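Local coordinates for protein FOKI restriction endonuclease (Planomicrobium okeanokoites, PDB 2FOK) that acts as a type IIS restriction endonuclease, recognising a specific DNA sequence with one part and cutting double-stranded DNA a set distance away with a metal-dependent cleavage domain, at residues Glu430-Met433 with Gly437-Gly440; Ile199-Leu204 with Lys245-Pro250. All blocks are in the same frame, centred on the assembly; numbering follows the deposited sequence.

Along the chain contact 2 comes first and closes before contact 1 opens. Residues 199-204 and 245-250 belong to the second recognition subdomain, where helix 197-205 meets the edge strand of a small antiparallel sheet. Residues 430-433 and 437-440 belong to the cleavage domain, where helix 421-436 turns into the edge strand 439-442 of the central mixed sheet. The centres of the two contacts are about 19 Å apart, and they meet directly where Ile199 CD1 lies 4.3 Å from Glu430 CB. Helix 197-205 also touches His442 and Lys441 on strand 439-442. Both contacts therefore flank the interface between recognition and cleavage domains, consistent with a nuclease held against the recognition module.

Contact 1: Glu430-Met433 with Gly437-Gly440; sequences EFFM and GYRG
Tyr438 turns its CG beside its own backbone N (chi1 -74°), which lays its ring alongside that of Phe432, while Met433, bent at chi2 and chi3, bows over the backbone of residues 438-440. This is the C-terminus of helix 421-436: Gly437 leaves helical geometry with a positive phi of 109°, and the chain goes on as edge strand 439-442 of the PDDEXK cleavage domain. Phe432 O takes two backbone donors across the turn, Gly437 N at 3.0 Å and, weakly, Tyr438 N at 3.3 Å. The same oxygen lies in the plane of the Tyr438 ring, at its edge, while the hydroxyl is hydrogen-bonded to Tyr462 OH. The Phe432 and Tyr438 side chains point the same way and touch through Phe432 CD1, 3.7 Å from Tyr438 CD2; their planes stand at 83°, neither stacked nor edge-to-face. Ile453 of the neighbouring strand touches both side chains. Met433 lies against the backbone leading into the strand, with CG 3.1 Å from Tyr438 O, a short approach for a carbon and an oxygen, and its CA makes a C-H...O contact with that oxygen. Farther out, Met433 SD comes to 3.3 Å from Gly440 O, with CE only slightly more distant from the same carbonyl.

Contact 2: Ile199-Leu204 with Lys245-Pro250; sequences ILLDTL and KEFIIP
Leu201 sets its CD1 methyl over the face of the Phe247 ring. Its CD1 sits 3.5 Å from the centroid of the Phe247 ring and only 9° off the ring normal, a CH-pi contact made almost straight down onto the centre, so that all six ring carbons lie within about 4 Å of it. The second methyl leans toward one side of the ring, with Leu201 CD2 3.8 Å from Phe247 CD1. The two side chains cross at about a right angle. Phe247 presents its face because CG stands beside its backbone N (chi1 -54°) and the ring is turned broadside by a chi2 of 88°. Ile249, two residues on, completes the patch more loosely: its CD1 is 4.3 Å from Leu201 CD1, and its CG2 lies 4.1 Å from the helix carbonyl Leu201 O.

One layer out, the strand side is held by backbone hydrogen bonds to strand 258-267, Phe247 with Glu259 and Lys245 with Ile261, while Lys245 NZ reaches His174 O. On the helix side, Leu204 touches Glu259 and Ile215, and Leu200 packs on Trp219. Helix 197-205 is thus laid against helices and a three-stranded antiparallel sheet, consistent with the winged-helix type of architecture expected of this helix-turn-helix recognition subdomain. Another side of the same helix meets the cleavage domain, through Ile199 and Thr203 on His442 and Asp202 on Lys441.

No hydrogen bond or salt bridge links the two segments. What joins them is dispersion, together with the weak attraction of a methyl for the pi cloud, so the contact rests on shape and apolar burial, with no polar pair between the two segments to fix a direction.

Contact 1: Glu430-Met433 with Gly437-Gly440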
loop_
_atom_site.group_PDB
_atom_site.type_symbol
_atom_site.label_atom_id
_atom_site.label_comp_id
_atom_site.label_asym_id
_atom_site.label_seq_id
_atom_site.Cartn_x
_atom_site.Cartn_y
_atom_site.Cartn_z
ATOM N N GLU A 430 14.848 1.230 9.061
ATOM C CA GLU A 430 15.464 0.532 7.940
ATOM C C GLU A 430 16.437 1.425 7.189
ATOM O O GLU A 430 17.491 0.973 6.762
ATOM C CB GLU A 430 14.395 0.012 6.986
ATOM C CG GLU A 430 14.944 -0.944 5.961
ATOM C CD GLU A 430 13.964 -1.250 4.864
ATOM O OE1 GLU A 430 13.690 -0.354 4.043
ATOM O OE2 GLU A 430 13.475 -2.394 4.813
ATOM N N PHE A 431 16.073 2.692 7.030
ATOM C CA PHE A 431 16.921 3.683 6.362
ATOM C C PHE A 431 18.196 3.915 7.195
ATOM O O PHE A 431 19.306 4.022 6.663
ATOM C CB PHE A 431 16.154 5.005 6.227
ATOM C CG PHE A 431 16.774 5.985 5.255
ATOM C CD1 PHE A 431 16.733 5.751 3.881
ATOM C CD2 PHE A 431 17.322 7.174 5.703
ATOM C CE1 PHE A 431 17.220 6.696 2.975
ATOM C CE2 PHE A 431 17.810 8.122 4.809
ATOM C CZ PHE A 431 17.757 7.883 3.446
ATOM N N PHE A 432 18.035 3.985 8.510
ATOM C CA PHE A 432 19.173 4.213 9.380
ATOM C C PHE A 432 20.221 3.127 9.189
ATOM O O PHE A 432 21.397 3.424 8.954
ATOM C CB PHE A 432 18.723 4.271 10.846
ATOM C CG PHE A 432 18.457 5.669 11.343
ATOM C CD1 PHE A 432 19.394 6.682 11.145
ATOM C CD2 PHE A 432 17.261 5.978 11.992
ATOM C CE1 PHE A 432 19.150 7.990 11.584
ATOM C CE2 PHE A 432 17.000 7.290 12.439
ATOM C CZ PHE A 432 17.948 8.296 12.234
ATOM N N MET A 433 19.781 1.875 9.261
ATOM C CA MET A 433 20.661 0.714 9.127
ATOM C C MET A 433 21.171 0.431 7.721
ATOM O O MET A 433 22.328 0.074 7.536
ATOM C CB MET A 433 19.949 -0.544 9.638
ATOM C CG MET A 433 20.252 -0.867 11.086
ATOM S SD MET A 433 18.784 -1.324 12.010
ATOM C CE MET A 433 18.344 -2.851 11.194
ATOM N N GLY A 437 24.198 3.322 7.899
ATOM C CA GLY A 437 25.210 2.351 8.274
ATOM C C GLY A 437 25.172 1.911 9.719
ATOM O O GLY A 437 26.068 1.208 10.182
ATOM N N TYR A 438 24.132 2.311 10.436
ATOM C CA TYR A 438 24.003 1.971 11.843
ATOM C C TYR A 438 23.685 0.508 12.044
ATOM O O TYR A 438 23.235 -0.182 11.129
ATOM C CB TYR A 438 22.886 2.797 12.493
ATOM C CG TYR A 438 23.233 4.253 12.746
ATOM C CD1 TYR A 438 24.003 4.625 13.848
ATOM C CD2 TYR A 438 22.774 5.255 11.889
ATOM C CE1 TYR A 438 24.305 5.963 14.091
ATOM C CE2 TYR A 438 23.071 6.600 12.124
ATOM C CZ TYR A 438 23.835 6.940 13.226
ATOM O OH TYR A 438 24.123 8.259 13.466
ATOM N N ARG A 439 23.927 0.042 13.260
ATOM C CA ARG A 439 23.618 -1.322 13.629
ATOM C C ARG A 439 22.491 -1.126 14.628
ATOM O O ARG A 439 22.232 0.009 15.036
ATOM C CB ARG A 439 24.827 -1.986 14.285
ATOM C CG ARG A 439 25.147 -3.346 13.708
ATOM C CD ARG A 439 26.605 -3.454 13.314
ATOM N NE ARG A 439 27.293 -4.436 14.146
ATOM C CZ ARG A 439 28.512 -4.908 13.909
ATOM N NH1 ARG A 439 29.200 -4.491 12.850
ATOM N NH2 ARG A 439 29.042 -5.799 14.738
ATOM N N GLY A 440 21.828 -2.208 15.022
ATOM C CA GLY A 440 20.719 -2.096 15.953
ATOM C C GLY A 440 19.396 -2.549 15.340
ATOM O O GLY A 440 19.378 -3.396 14.444
#

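Contact 2: Ile199-Leu204 with Lys245-Pro250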
loop_
_atom_site.group_PDB
_atom_site.type_symbol
_atom_site.label_atom_id
_atom_site.label_comp_id
_atom_site.label_asym_id
_atom_site.label_seq_id
_atom_site.Cartn_x
_atom_site.Cartn_y
_atom_site.Cartn_z
ATOM N N ILE A 199 11.736 -7.336 9.530
ATOM C CA ILE A 199 11.388 -6.484 10.660
ATOM C C ILE A 199 10.072 -6.910 11.318
ATOM O O ILE A 199 9.913 -6.794 12.533
ATOM C CB ILE A 199 11.299 -4.988 10.235
ATOM C CG1 ILE A 199 12.706 -4.444 9.962
ATOM C CG2 ILE A 199 10.639 -4.158 11.341
ATOM C CD1 ILE A 199 12.736 -3.026 9.462
ATOM N N LEU A 200 9.133 -7.418 10.532
ATOM C CA LEU A 200 7.869 -7.848 11.106
ATOM C C LEU A 200 7.992 -9.177 11.866
ATOM O O LEU A 200 7.310 -9.392 12.869
ATOM C CB LEU A 200 6.787 -7.964 10.021
ATOM C CG LEU A 200 5.469 -8.515 10.603
ATOM C CD1 LEU A 200 4.403 -7.428 10.625
ATOM C CD2 LEU A 200 5.018 -9.728 9.804
ATOM N N LEU A 201 8.851 -10.067 11.389
ATOM C CA LEU A 201 9.036 -11.359 12.036
ATOM C C LEU A 201 9.683 -11.184 13.413
ATOM O O LEU A 201 9.489 -12.004 14.317
ATOM C CB LEU A 201 9.900 -12.270 11.162
ATOM C CG LEU A 201 9.150 -13.065 10.091
ATOM C CD1 LEU A 201 10.134 -13.639 9.084
ATOM C CD2 LEU A 201 8.355 -14.173 10.755
ATOM N N ASP A 202 10.451 -10.109 13.560
ATOM C CA ASP A 202 11.123 -9.786 14.817
ATOM C C ASP A 202 10.089 -9.416 15.885
ATOM O O ASP A 202 10.221 -9.768 17.056
ATOM C CB ASP A 202 12.058 -8.597 14.599
ATOM C CG ASP A 202 13.511 -8.968 14.719
ATOM O OD1 ASP A 202 13.887 -9.569 15.746
ATOM O OD2 ASP A 202 14.280 -8.654 13.786
ATOM N N THR A 203 9.067 -8.679 15.468
ATOM C CA THR A 203 8.010 -8.250 16.364
ATOM C C THR A 203 7.157 -9.450 16.733
ATOM O O THR A 203 6.526 -9.475 17.783
ATOM C CB THR A 203 7.115 -7.198 15.691
ATOM O OG1 THR A 203 7.899 -6.046 15.379
ATOM C CG2 THR A 203 5.982 -6.788 16.604
ATOM N N LEU A 204 7.146 -10.440 15.848
ATOM C CA LEU A 204 6.374 -11.661 16.043
ATOM C C LEU A 204 7.102 -12.633 16.964
ATOM O O LEU A 204 6.486 -13.289 17.803
ATOM C CB LEU A 204 6.114 -12.326 14.680
ATOM C CG LEU A 204 5.412 -13.685 14.641
ATOM C CD1 LEU A 204 4.078 -13.617 15.385
ATOM C CD2 LEU A 204 5.195 -14.086 13.197
ATOM N N LYS A 245 4.617 -20.248 5.488
ATOM C CA LYS A 245 6.053 -20.259 5.297
ATOM C C LYS A 245 6.623 -20.269 6.717
ATOM O O LYS A 245 6.047 -19.663 7.622
ATOM C CB LYS A 245 6.473 -18.997 4.540
ATOM C CG LYS A 245 7.946 -18.881 4.228
ATOM C CD LYS A 245 8.137 -18.209 2.872
ATOM C CE LYS A 245 9.393 -17.339 2.833
ATOM N NZ LYS A 245 10.469 -17.901 1.960
ATOM N N GLU A 246 7.735 -20.968 6.922
ATOM C CA GLU A 246 8.336 -21.045 8.252
ATOM C C GLU A 246 9.671 -20.329 8.340
ATOM O O GLU A 246 10.370 -20.178 7.339
ATOM C CB GLU A 246 8.507 -22.502 8.665
ATOM C CG GLU A 246 7.210 -23.287 8.648
ATOM C CD GLU A 246 6.858 -23.838 10.006
ATOM O OE1 GLU A 246 7.733 -24.473 10.632
ATOM O OE2 GLU A 246 5.707 -23.633 10.448
ATOM N N PHE A 247 10.020 -19.893 9.546
ATOM C CA PHE A 247 11.269 -19.180 9.773
ATOM C C PHE A 247 11.921 -19.537 11.107
ATOM O O PHE A 247 11.253 -19.976 12.041
ATOM C CB PHE A 247 11.020 -17.670 9.745
ATOM C CG PHE A 247 10.322 -17.185 8.507
ATOM C CD1 PHE A 247 8.934 -17.160 8.440
ATOM C CD2 PHE A 247 11.054 -16.710 7.420
ATOM C CE1 PHE A 247 8.292 -16.671 7.317
ATOM C CE2 PHE A 247 10.418 -16.216 6.288
ATOM C CZ PHE A 247 9.037 -16.193 6.236
ATOM N N ILE A 248 13.234 -19.347 11.184
ATOM C CA ILE A 248 13.984 -19.598 12.410
ATOM C C ILE A 248 14.360 -18.214 12.925
ATOM O O ILE A 248 15.324 -17.613 12.450
ATOM C CB ILE A 248 15.292 -20.393 12.145
ATOM C CG1 ILE A 248 14.975 -21.874 11.905
ATOM C CG2 ILE A 248 16.253 -20.229 13.332
ATOM C CD1 ILE A 248 14.792 -22.692 13.181
ATOM N N ILE A 249 13.599 -17.704 13.887
ATOM C CA ILE A 249 13.867 -16.377 14.432
ATOM C C ILE A 249 14.298 -16.431 15.892
ATOM O O ILE A 249 13.460 -16.510 16.797
ATOM C CB ILE A 249 12.628 -15.477 14.303
ATOM C CG1 ILE A 249 12.032 -15.626 12.900
ATOM C CG2 ILE A 249 13.003 -14.019 14.578
ATOM C CD1 ILE A 249 13.033 -15.432 11.758
ATOM N N PRO A 250 15.619 -16.376 16.139
ATOM C CA PRO A 250 16.176 -16.420 17.494
ATOM C C PRO A 250 15.914 -15.132 18.267
ATOM O O PRO A 250 16.168 -14.032 17.767
ATOM C CB PRO A 250 17.673 -16.663 17.267
ATOM C CG PRO A 250 17.826 -16.945 15.799
ATOM C CD PRO A 250 16.680 -16.267 15.128
#